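Local coordinates for DNA polymerase III beta subunit (Streptococcus pyogenes, PDB 2AVT), which probably works as a ring-shaped dimeric sliding clamp that encircles DNA and keeps the replicative polymerase on its template, at residues A[30-35]-A[76-81]; A[149-154]-A[184-189]; A[339-344]-A[366-371]. All coordinates share one frame; numbering follows the deposited sequence.

Contact 1 (A[30-35]-A[76-81])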
loop_
_atom_site.group_PDB
_atom_site.type_symbol
_atom_site.label_atom_id
_atom_site.label_comp_id
_atom_site.label_asym_id
_atom_site.label_seq_id
_atom_site.Cartn_x
_atom_site.Cartn_y
_atom_site.Cartn_z
ATOM N N ILE A 30 -5.621 3.389 -27.160
ATOM C CA ILE A 30 -6.933 3.967 -26.887
ATOM C C ILE A 30 -7.667 3.341 -25.689
ATOM O O ILE A 30 -8.587 3.947 -25.144
ATOM C CB ILE A 30 -7.833 3.902 -28.146
ATOM C CG1 ILE A 30 -8.984 4.900 -28.011
ATOM C CG2 ILE A 30 -8.352 2.471 -28.375
ATOM C CD1 ILE A 30 -8.523 6.356 -27.943
ATOM N N LEU A 31 -7.243 2.161 -25.243
ATOM C CA LEU A 31 -7.923 1.521 -24.116
ATOM C C LEU A 31 -7.597 2.159 -22.771
ATOM O O LEU A 31 -8.170 1.778 -21.753
ATOM C CB LEU A 31 -7.618 0.014 -24.074
ATOM C CG LEU A 31 -8.125 -0.782 -25.283
ATOM C CD1 LEU A 31 -7.872 -2.270 -25.061
ATOM C CD2 LEU A 31 -9.626 -0.528 -25.484
ATOM N N SER A 32 -6.657 3.103 -22.759
ATOM C CA SER A 32 -6.313 3.813 -21.521
ATOM C C SER A 32 -7.400 4.862 -21.241
ATOM O O SER A 32 -7.460 5.456 -20.163
ATOM C CB SER A 32 -4.975 4.548 -21.679
ATOM O OG SER A 32 -5.095 5.553 -22.673
ATOM N N SER A 33 -8.259 5.105 -22.217
ATOM C CA SER A 33 -9.278 6.116 -22.022
ATOM C C SER A 33 -10.619 5.607 -21.510
ATOM O O SER A 33 -10.944 4.409 -21.601
ATOM C CB SER A 33 -9.480 6.894 -23.321
ATOM O OG SER A 33 -9.954 6.045 -24.342
ATOM N N ILE A 34 -11.376 6.519 -20.909
ATOM C CA ILE A 34 -12.703 6.169 -20.452
ATOM C C ILE A 34 -13.626 6.814 -21.475
ATOM O O ILE A 34 -13.386 7.939 -21.938
ATOM C CB ILE A 34 -12.988 6.695 -19.021
ATOM C CG1 ILE A 34 -14.402 6.281 -18.594
ATOM C CG2 ILE A 34 -12.806 8.190 -18.966
ATOM C CD1 ILE A 34 -14.591 6.180 -17.092
ATOM N N LYS A 35 -14.658 6.084 -21.872
ATOM C CA LYS A 35 -15.601 6.590 -22.852
ATOM C C LYS A 35 -16.822 7.103 -22.113
ATOM O O LYS A 35 -17.368 6.421 -21.251
ATOM C CB LYS A 35 -15.981 5.471 -23.828
ATOM C CG LYS A 35 -17.014 5.841 -24.860
ATOM C CD LYS A 35 -17.362 4.614 -25.698
ATOM C CE LYS A 35 -18.603 4.850 -26.545
ATOM N NZ LYS A 35 -19.158 3.552 -27.058
ATOM N N LEU A 76 -14.022 10.730 -25.403
ATOM C CA LEU A 76 -13.020 9.882 -24.770
ATOM C C LEU A 76 -11.991 10.770 -24.047
ATOM O O LEU A 76 -11.514 11.760 -24.602
ATOM C CB LEU A 76 -12.276 9.038 -25.815
ATOM C CG LEU A 76 -13.048 8.129 -26.781
ATOM C CD1 LEU A 76 -12.046 7.367 -27.657
ATOM C CD2 LEU A 76 -13.909 7.151 -25.988
ATOM N N LEU A 77 -11.631 10.389 -22.827
ATOM C CA LEU A 77 -10.663 11.126 -22.022
ATOM C C LEU A 77 -9.751 10.102 -21.355
ATOM O O LEU A 77 -10.191 8.980 -21.079
ATOM C CB LEU A 77 -11.396 11.945 -20.939
ATOM C CG LEU A 77 -12.346 13.049 -21.414
ATOM C CD1 LEU A 77 -13.228 13.553 -20.263
ATOM C CD2 LEU A 77 -11.518 14.183 -21.994
ATOM N N GLU A 78 -8.487 10.455 -21.112
ATOM C CA GLU A 78 -7.584 9.513 -20.444
ATOM C C GLU A 78 -8.200 9.261 -19.079
ATOM O O GLU A 78 -8.386 10.190 -18.295
ATOM C CB GLU A 78 -6.182 10.105 -20.276
ATOM C CG GLU A 78 -5.381 10.204 -21.559
ATOM C CD GLU A 78 -5.147 8.851 -22.202
ATOM O OE1 GLU A 78 -4.875 7.885 -21.464
ATOM O OE2 GLU A 78 -5.219 8.759 -23.443
ATOM N N ALA A 79 -8.512 8.003 -18.794
ATOM C CA ALA A 79 -9.165 7.627 -17.542
ATOM C C ALA A 79 -8.541 8.062 -16.208
ATOM O O ALA A 79 -9.147 8.831 -15.464
ATOM C CB ALA A 79 -9.392 6.133 -17.525
ATOM N N SER A 80 -7.366 7.536 -15.880
ATOM C CA SER A 80 -6.715 7.874 -14.617
ATOM C C SER A 80 -6.551 9.374 -14.441
ATOM O O SER A 80 -6.773 9.918 -13.361
ATOM C CB SER A 80 -5.347 7.195 -14.528
ATOM O OG SER A 80 -5.511 5.813 -14.294
ATOM N N PHE A 81 -6.171 10.041 -15.519
ATOM C CA PHE A 81 -5.981 11.477 -15.491
ATOM C C PHE A 81 -7.316 12.206 -15.238
ATOM O O PHE A 81 -7.404 13.096 -14.385
ATOM C CB PHE A 81 -5.355 11.902 -16.819
ATOM C CG PHE A 81 -5.124 13.378 -16.943
ATOM C CD1 PHE A 81 -4.293 14.042 -16.060
ATOM C CD2 PHE A 81 -5.732 14.099 -17.956
ATOM C CE1 PHE A 81 -4.074 15.403 -16.185
ATOM C CE2 PHE A 81 -5.516 15.456 -18.082
ATOM C CZ PHE A 81 -4.684 16.106 -17.192
HETATM O O HOH W 1 -5.928 5.812 -17.932
HETATM O O HOH W 2 -6.132 6.643 -24.814
#
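Strands 33-35 and 76-78 run antiparallel at 149° with axes 4.4 Å apart, and Ile34 and Leu77 form a hydrogen-bonded pair: Ile34 N reaches Leu77 O at 2.7 Å, and Leu77 N reaches Ile34 O at 3.1 Å. The ladder ends where 76-81 turns into its helix, and there Ala79 N takes an in-plane lone pair of Ser32 O at 3.1 Å. Leu76 splits its branches: its side chain and that of Ile30 cross at about a right angle, Leu76 CD1 3.7 Å from Ile30 CD1, while CD2 presses on Lys35 CB at 3.4 Å, tighter than ordinary carbon contact. The lysine ammonium runs on to Glu37. Glu78 starts out away from the other segment, but its chain bends at chi2 (-61°) and returns OE1 to 2.6 Å from Ser32 OG. A water donates to Ser32 OG and Glu78 OE2; Pro29 O also lies by that hydroxyl, whose proton is therefore not assigned. Ala79 CB meets Ile34 CB at 3.9 Å, where Ile34 also touches helix 8-18. Helix 79-88 goes on to place Phe81 on Leu280 of the second subunit. This is a strand-to-helix junction of the clamp's N-terminal domain, with Glu78 at the N-cap position.

Contact 2 (A[149-154]-A[184-189])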
loop_
_atom_site.group_PDB
_atom_site.type_symbol
_atom_site.label_atom_id
_atom_site.label_comp_id
_atom_site.label_asym_id
_atom_site.label_seq_id
_atom_site.Cartn_x
_atom_site.Cartn_y
_atom_site.Cartn_z
ATOM N N THR A 149 -13.432 -20.409 -5.681
ATOM C CA THR A 149 -12.759 -21.100 -6.776
ATOM C C THR A 149 -11.698 -20.322 -7.566
ATOM O O THR A 149 -10.760 -20.921 -8.096
ATOM C CB THR A 149 -13.786 -21.620 -7.789
ATOM O OG1 THR A 149 -14.482 -20.508 -8.355
ATOM C CG2 THR A 149 -14.799 -22.541 -7.109
ATOM N N ALA A 150 -11.838 -19.006 -7.646
ATOM C CA ALA A 150 -10.897 -18.179 -8.405
ATOM C C ALA A 150 -9.416 -18.425 -8.117
ATOM O O ALA A 150 -8.628 -18.636 -9.037
ATOM C CB ALA A 150 -11.224 -16.703 -8.201
ATOM N N PHE A 151 -9.047 -18.407 -6.843
ATOM C CA PHE A 151 -7.658 -18.604 -6.422
ATOM C C PHE A 151 -7.001 -19.918 -6.853
ATOM O O PHE A 151 -5.775 -19.996 -6.952
ATOM C CB PHE A 151 -7.569 -18.484 -4.897
ATOM C CG PHE A 151 -8.189 -19.640 -4.161
ATOM C CD1 PHE A 151 -7.442 -20.776 -3.865
ATOM C CD2 PHE A 151 -9.526 -19.606 -3.787
ATOM C CE1 PHE A 151 -8.013 -21.853 -3.212
ATOM C CE2 PHE A 151 -10.106 -20.686 -3.132
ATOM C CZ PHE A 151 -9.348 -21.808 -2.846
ATOM N N ALA A 152 -7.802 -20.951 -7.103
ATOM C CA ALA A 152 -7.258 -22.252 -7.486
ATOM C C ALA A 152 -6.813 -22.360 -8.944
ATOM O O ALA A 152 -6.053 -23.264 -9.298
ATOM C CB ALA A 152 -8.269 -23.349 -7.166
ATOM N N ALA A 153 -7.284 -21.451 -9.792
ATOM C CA ALA A 153 -6.912 -21.481 -11.200
ATOM C C ALA A 153 -5.415 -21.254 -11.378
ATOM O O ALA A 153 -4.743 -20.720 -10.493
ATOM C CB ALA A 153 -7.694 -20.428 -11.975
ATOM N N SER A 154 -4.899 -21.665 -12.531
ATOM C CA SER A 154 -3.481 -21.512 -12.835
ATOM C C SER A 154 -3.157 -20.130 -13.401
ATOM O O SER A 154 -3.963 -19.527 -14.111
ATOM C CB SER A 154 -3.039 -22.586 -13.835
ATOM O OG SER A 154 -1.655 -22.485 -14.112
ATOM N N ARG A 184 -3.694 -28.373 -7.069
ATOM C CA ARG A 184 -4.808 -28.247 -6.145
ATOM C C ARG A 184 -6.044 -27.879 -6.964
ATOM O O ARG A 184 -5.935 -27.370 -8.073
ATOM C CB ARG A 184 -4.489 -27.188 -5.081
ATOM C CG ARG A 184 -4.303 -25.780 -5.596
ATOM C CD ARG A 184 -3.395 -25.086 -4.595
ATOM N NE ARG A 184 -3.597 -23.646 -4.465
ATOM C CZ ARG A 184 -3.700 -22.804 -5.483
ATOM N NH1 ARG A 184 -3.630 -23.251 -6.727
ATOM N NH2 ARG A 184 -3.845 -21.508 -5.246
ATOM N N MET A 185 -7.214 -28.125 -6.393
ATOM C CA MET A 185 -8.475 -27.899 -7.081
ATOM C C MET A 185 -9.568 -27.498 -6.109
ATOM O O MET A 185 -9.529 -27.881 -4.946
ATOM C CB MET A 185 -8.858 -29.194 -7.800
ATOM C CG MET A 185 -10.245 -29.213 -8.397
ATOM S SD MET A 185 -10.594 -30.853 -9.086
ATOM C CE MET A 185 -11.068 -31.697 -7.630
ATOM N N SER A 186 -10.538 -26.741 -6.609
ATOM C CA SER A 186 -11.664 -26.278 -5.813
ATOM C C SER A 186 -12.932 -26.417 -6.646
ATOM O O SER A 186 -12.971 -25.994 -7.813
ATOM C CB SER A 186 -11.470 -24.816 -5.421
ATOM O OG SER A 186 -12.465 -24.426 -4.498
ATOM N N GLN A 187 -13.964 -27.012 -6.045
ATOM C CA GLN A 187 -15.241 -27.238 -6.729
ATOM C C GLN A 187 -16.491 -26.884 -5.913
ATOM O O GLN A 187 -16.594 -27.192 -4.724
ATOM C CB GLN A 187 -15.344 -28.699 -7.153
ATOM C CG GLN A 187 -16.671 -29.071 -7.793
ATOM C CD GLN A 187 -16.899 -30.571 -7.806
ATOM O OE1 GLN A 187 -17.179 -31.185 -6.768
ATOM N NE2 GLN A 187 -16.763 -31.170 -8.973
ATOM N N ARG A 188 -17.449 -26.255 -6.585
ATOM C CA ARG A 188 -18.703 -25.864 -5.957
ATOM C C ARG A 188 -19.860 -26.392 -6.801
ATOM O O ARG A 188 -19.952 -26.103 -7.993
ATOM C CB ARG A 188 -18.795 -24.335 -5.847
ATOM C CG ARG A 188 -20.056 -23.811 -5.150
ATOM C CD ARG A 188 -20.090 -24.179 -3.661
ATOM N NE ARG A 188 -21.352 -23.794 -3.022
ATOM C CZ ARG A 188 -21.714 -22.542 -2.756
ATOM N NH1 ARG A 188 -20.913 -21.531 -3.064
ATOM N NH2 ARG A 188 -22.892 -22.297 -2.196
ATOM N N LEU A 189 -20.737 -27.175 -6.179
ATOM C CA LEU A 189 -21.895 -27.724 -6.877
ATOM C C LEU A 189 -23.153 -27.102 -6.299
ATOM O O LEU A 189 -23.279 -26.938 -5.090
ATOM C CB LEU A 189 -21.973 -29.240 -6.709
ATOM C CG LEU A 189 -20.780 -30.089 -7.134
ATOM C CD1 LEU A 189 -21.170 -31.558 -6.999
ATOM C CD2 LEU A 189 -20.379 -29.777 -8.567
#
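The short 3-10 turn at 150-152 lies against strand 184-189 without any backbone pairing: the nearest CA atoms are Thr149 and Ser186, 5.4 Å apart, followed by Ala152 and Met185 at 5.8 Å. This belongs to the helix-on-sheet layering of the DNA clamp fold: the turn leaving helix 139-149 continues the helical layer over strand 184-189 of the central domain. The CB atoms of Arg184, Ser186 and Arg188 are directed at the turn, whereas those of Met185 and Gln187 leave on the reverse side.

Small groups set the spacing in the middle. Ala152 CB sits 3.9 Å from Ser186 CB, and Thr149 CG2 comes within 4.0 Å of Ser186 OG. That hydroxyl is placed opposite its own backbone N (chi1 -172°), and its hydrogen bond goes to Glu148 O at the end of the helix. Thr149 OG1 is likewise used within the helix, on Ile145 O.

Arg184 packs at the Phe151-Ala152 end of the turn. Its chain is extended from CG to NE and carries the guanidinium past the turn, with Ala152 CA over one face, 4.1 Å from CZ. Its stronger partners are Glu336 at NH2 and Asp181 at NH1, both salt bridges. Asp181 precedes the strand and Glu336 belongs to helix 331-339, so one side chain connects the central domain to the C-terminal one; in related bacterial clamps the pocket for partner-protein peptides is formed near the junction of these domains.

Of Phe151, only the carbonyl accepts from Arg184: NH2 reaches Phe151 O at 3.0 Å in a bent, weak hydrogen bond (129°). The ring edge is merely close by, CD1 3.9 Å from the same nitrogen, which lies in the ring plane, with ring and guanidinium planes 72° apart.

Contact 3 (A[339-344]-A[366-371])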
loop_
_atom_site.group_PDB
_atom_site.type_symbol
_atom_site.label_atom_id
_atom_site.label_comp_id
_atom_site.label_asym_id
_atom_site.label_seq_id
_atom_site.Cartn_x
_atom_site.Cartn_y
_atom_site.Cartn_z
ATOM N N LYS A 339 -8.376 -20.373 3.854
ATOM C CA LYS A 339 -8.824 -18.992 3.775
ATOM C C LYS A 339 -10.188 -18.961 3.096
ATOM O O LYS A 339 -11.036 -18.129 3.422
ATOM C CB LYS A 339 -7.805 -18.155 2.988
ATOM C CG LYS A 339 -8.079 -16.657 3.008
ATOM C CD LYS A 339 -6.907 -15.867 2.432
ATOM C CE LYS A 339 -7.170 -14.368 2.485
ATOM N NZ LYS A 339 -5.988 -13.576 2.018
ATOM N N ALA A 340 -10.403 -19.889 2.166
ATOM C CA ALA A 340 -11.664 -19.977 1.432
ATOM C C ALA A 340 -12.825 -20.613 2.213
ATOM O O ALA A 340 -13.956 -20.628 1.736
ATOM C CB ALA A 340 -11.450 -20.737 0.144
ATOM N N ILE A 341 -12.552 -21.135 3.402
ATOM C CA ILE A 341 -13.595 -21.767 4.211
ATOM C C ILE A 341 -14.115 -20.813 5.280
ATOM O O ILE A 341 -13.383 -20.425 6.182
ATOM C CB ILE A 341 -13.061 -23.053 4.881
ATOM C CG1 ILE A 341 -12.695 -24.081 3.806
ATOM C CG2 ILE A 341 -14.110 -23.639 5.808
ATOM C CD1 ILE A 341 -11.945 -25.302 4.353
ATOM N N LYS A 342 -15.383 -20.432 5.173
ATOM C CA LYS A 342 -15.979 -19.512 6.134
ATOM C C LYS A 342 -16.404 -20.179 7.435
ATOM O O LYS A 342 -16.495 -19.515 8.469
ATOM C CB LYS A 342 -17.200 -18.811 5.529
ATOM C CG LYS A 342 -16.917 -17.906 4.344
ATOM C CD LYS A 342 -18.225 -17.304 3.830
ATOM C CE LYS A 342 -18.033 -16.422 2.602
ATOM N NZ LYS A 342 -19.350 -15.927 2.093
ATOM N N SER A 343 -16.664 -21.482 7.390
ATOM C CA SER A 343 -17.106 -22.205 8.583
ATOM C C SER A 343 -16.051 -22.306 9.679
ATOM O O SER A 343 -14.848 -22.353 9.408
ATOM C CB SER A 343 -17.574 -23.611 8.214
ATOM O OG SER A 343 -16.499 -24.387 7.729
ATOM N N GLU A 344 -16.516 -22.350 10.923
ATOM C CA GLU A 344 -15.624 -22.441 12.062
ATOM C C GLU A 344 -14.749 -23.689 11.996
ATOM O O GLU A 344 -13.617 -23.680 12.468
ATOM C CB GLU A 344 -16.435 -22.432 13.364
ATOM C CG GLU A 344 -15.579 -22.403 14.623
ATOM C CD GLU A 344 -16.394 -22.253 15.900
ATOM O OE1 GLU A 344 -17.046 -21.205 16.076
ATOM O OE2 GLU A 344 -16.382 -23.188 16.732
ATOM N N GLU A 366 -22.698 -26.014 2.396
ATOM C CA GLU A 366 -22.409 -25.905 0.978
ATOM C C GLU A 366 -21.782 -27.193 0.475
ATOM O O GLU A 366 -21.167 -27.929 1.241
ATOM C CB GLU A 366 -21.422 -24.765 0.720
ATOM C CG GLU A 366 -21.893 -23.375 1.126
ATOM C CD GLU A 366 -20.840 -22.315 0.838
ATOM O OE1 GLU A 366 -19.778 -22.676 0.290
ATOM O OE2 GLU A 366 -21.070 -21.128 1.153
ATOM N N SER A 367 -21.960 -27.468 -0.811
ATOM C CA SER A 367 -21.347 -28.631 -1.433
ATOM C C SER A 367 -20.049 -28.050 -1.994
ATOM O O SER A 367 -19.901 -27.850 -3.199
ATOM C CB SER A 367 -22.214 -29.168 -2.568
ATOM O OG SER A 367 -21.530 -30.186 -3.280
ATOM N N PHE A 368 -19.125 -27.751 -1.090
ATOM C CA PHE A 368 -17.844 -27.158 -1.440
ATOM C C PHE A 368 -16.725 -28.142 -1.124
ATOM O O PHE A 368 -16.447 -28.435 0.033
ATOM C CB PHE A 368 -17.675 -25.854 -0.649
ATOM C CG PHE A 368 -16.377 -25.138 -0.896
ATOM C CD1 PHE A 368 -15.776 -25.155 -2.144
ATOM C CD2 PHE A 368 -15.790 -24.391 0.116
ATOM C CE1 PHE A 368 -14.609 -24.437 -2.379
ATOM C CE2 PHE A 368 -14.625 -23.672 -0.110
ATOM C CZ PHE A 368 -14.034 -23.695 -1.361
ATOM N N ILE A 369 -16.093 -28.651 -2.171
ATOM C CA ILE A 369 -15.009 -29.606 -2.023
ATOM C C ILE A 369 -13.717 -29.076 -2.635
ATOM O O ILE A 369 -13.723 -28.557 -3.752
ATOM C CB ILE A 369 -15.344 -30.926 -2.729
ATOM C CG1 ILE A 369 -16.547 -31.595 -2.052
ATOM C CG2 ILE A 369 -14.120 -31.834 -2.719
ATOM C CD1 ILE A 369 -17.092 -32.796 -2.816
ATOM N N GLN A 370 -12.621 -29.197 -1.895
ATOM C CA GLN A 370 -11.312 -28.774 -2.382
ATOM C C GLN A 370 -10.391 -29.986 -2.335
ATOM O O GLN A 370 -10.473 -30.802 -1.416
ATOM C CB GLN A 370 -10.743 -27.640 -1.527
ATOM C CG GLN A 370 -11.555 -26.349 -1.596
ATOM C CD GLN A 370 -10.945 -25.244 -0.772
ATOM O OE1 GLN A 370 -10.005 -24.573 -1.208
ATOM N NE2 GLN A 370 -11.462 -25.053 0.431
ATOM N N LEU A 371 -9.516 -30.088 -3.332
ATOM C CA LEU A 371 -8.589 -31.210 -3.461
ATOM C C LEU A 371 -7.141 -30.697 -3.502
ATOM O O LEU A 371 -6.833 -29.771 -4.247
ATOM C CB LEU A 371 -8.927 -31.962 -4.756
ATOM C CG LEU A 371 -8.530 -33.421 -5.015
ATOM C CD1 LEU A 371 -9.299 -34.333 -4.078
ATOM C CD2 LEU A 371 -8.853 -33.792 -6.463
#
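Phe368 holds CG opposite its backbone N (chi1 179°), which throws the ring out from the strand to the loop at Ala340 and Ile341. Two residues on, Gln370 takes another course: CG stands beside the backbone N (chi1 -65°) and the chain then runs straight (chi2 -178°), delivering its amide next to the ring and within reach of the same two loop residues. The backbones themselves remain well separated, with Ile341 CA and Phe368 CA 8.9 Å apart, and the strand reaches the loop through these two side chains; no hydrogen bond joins the two segments.

The ring meets the loop through its CE2 and CZ atoms. Ala340 O approaches CE2 at 3.6 Å on an oblique line, Ala340 CB is 4.2 Å from CZ, and Ile341 CG1 lies 4.4 Å from CE2. In the DNA clamp fold, helices pack on the face of a sheet, and here the loop between helix 331-339 and strand 345-350 sits over strand 367-372 of the C-terminal domain. From the neighbouring strands, Pro361 and Ser186 also touch Phe368, in keeping with a buried ring between loop and sheet.

Gln370 meets the loop with its amide end. NE2 is 3.7 Å from Ile341 CG1 and 4.0 Å from Ile341 CD1, the two side chains crossing at a slant, so the nitrogen rests on hydrocarbon on this side. OE1 lies 4.3 Å from Ala340 CB and is tied by a hydrogen bond to Ser337 OG, in the last turns of helix 331-339, which fixes where the amide end sits.

In the fold
Contacts 2 and 3 are neighbours, with centres about 11 Å apart, and strands 184-191 and 367-372 pair antiparallel in one sheet that runs from the central to the C-terminal domain: Met185 N lies 2.7 Å from Leu371 O, and Gln187 N lies 2.8 Å from Ile369 O, both probable hydrogen bonds. Phe151 CZ also packs 3.3 Å from Gln370 OE1, so the turn of contact 2 and the amide of contact 3 meet across the domain boundary. Contact 1 stands apart in the N-terminal domain; its centre is about 34 Å from that of contact 2 and 40 Å from that of contact 3, nearer the second subunit, which touches neither of the other two.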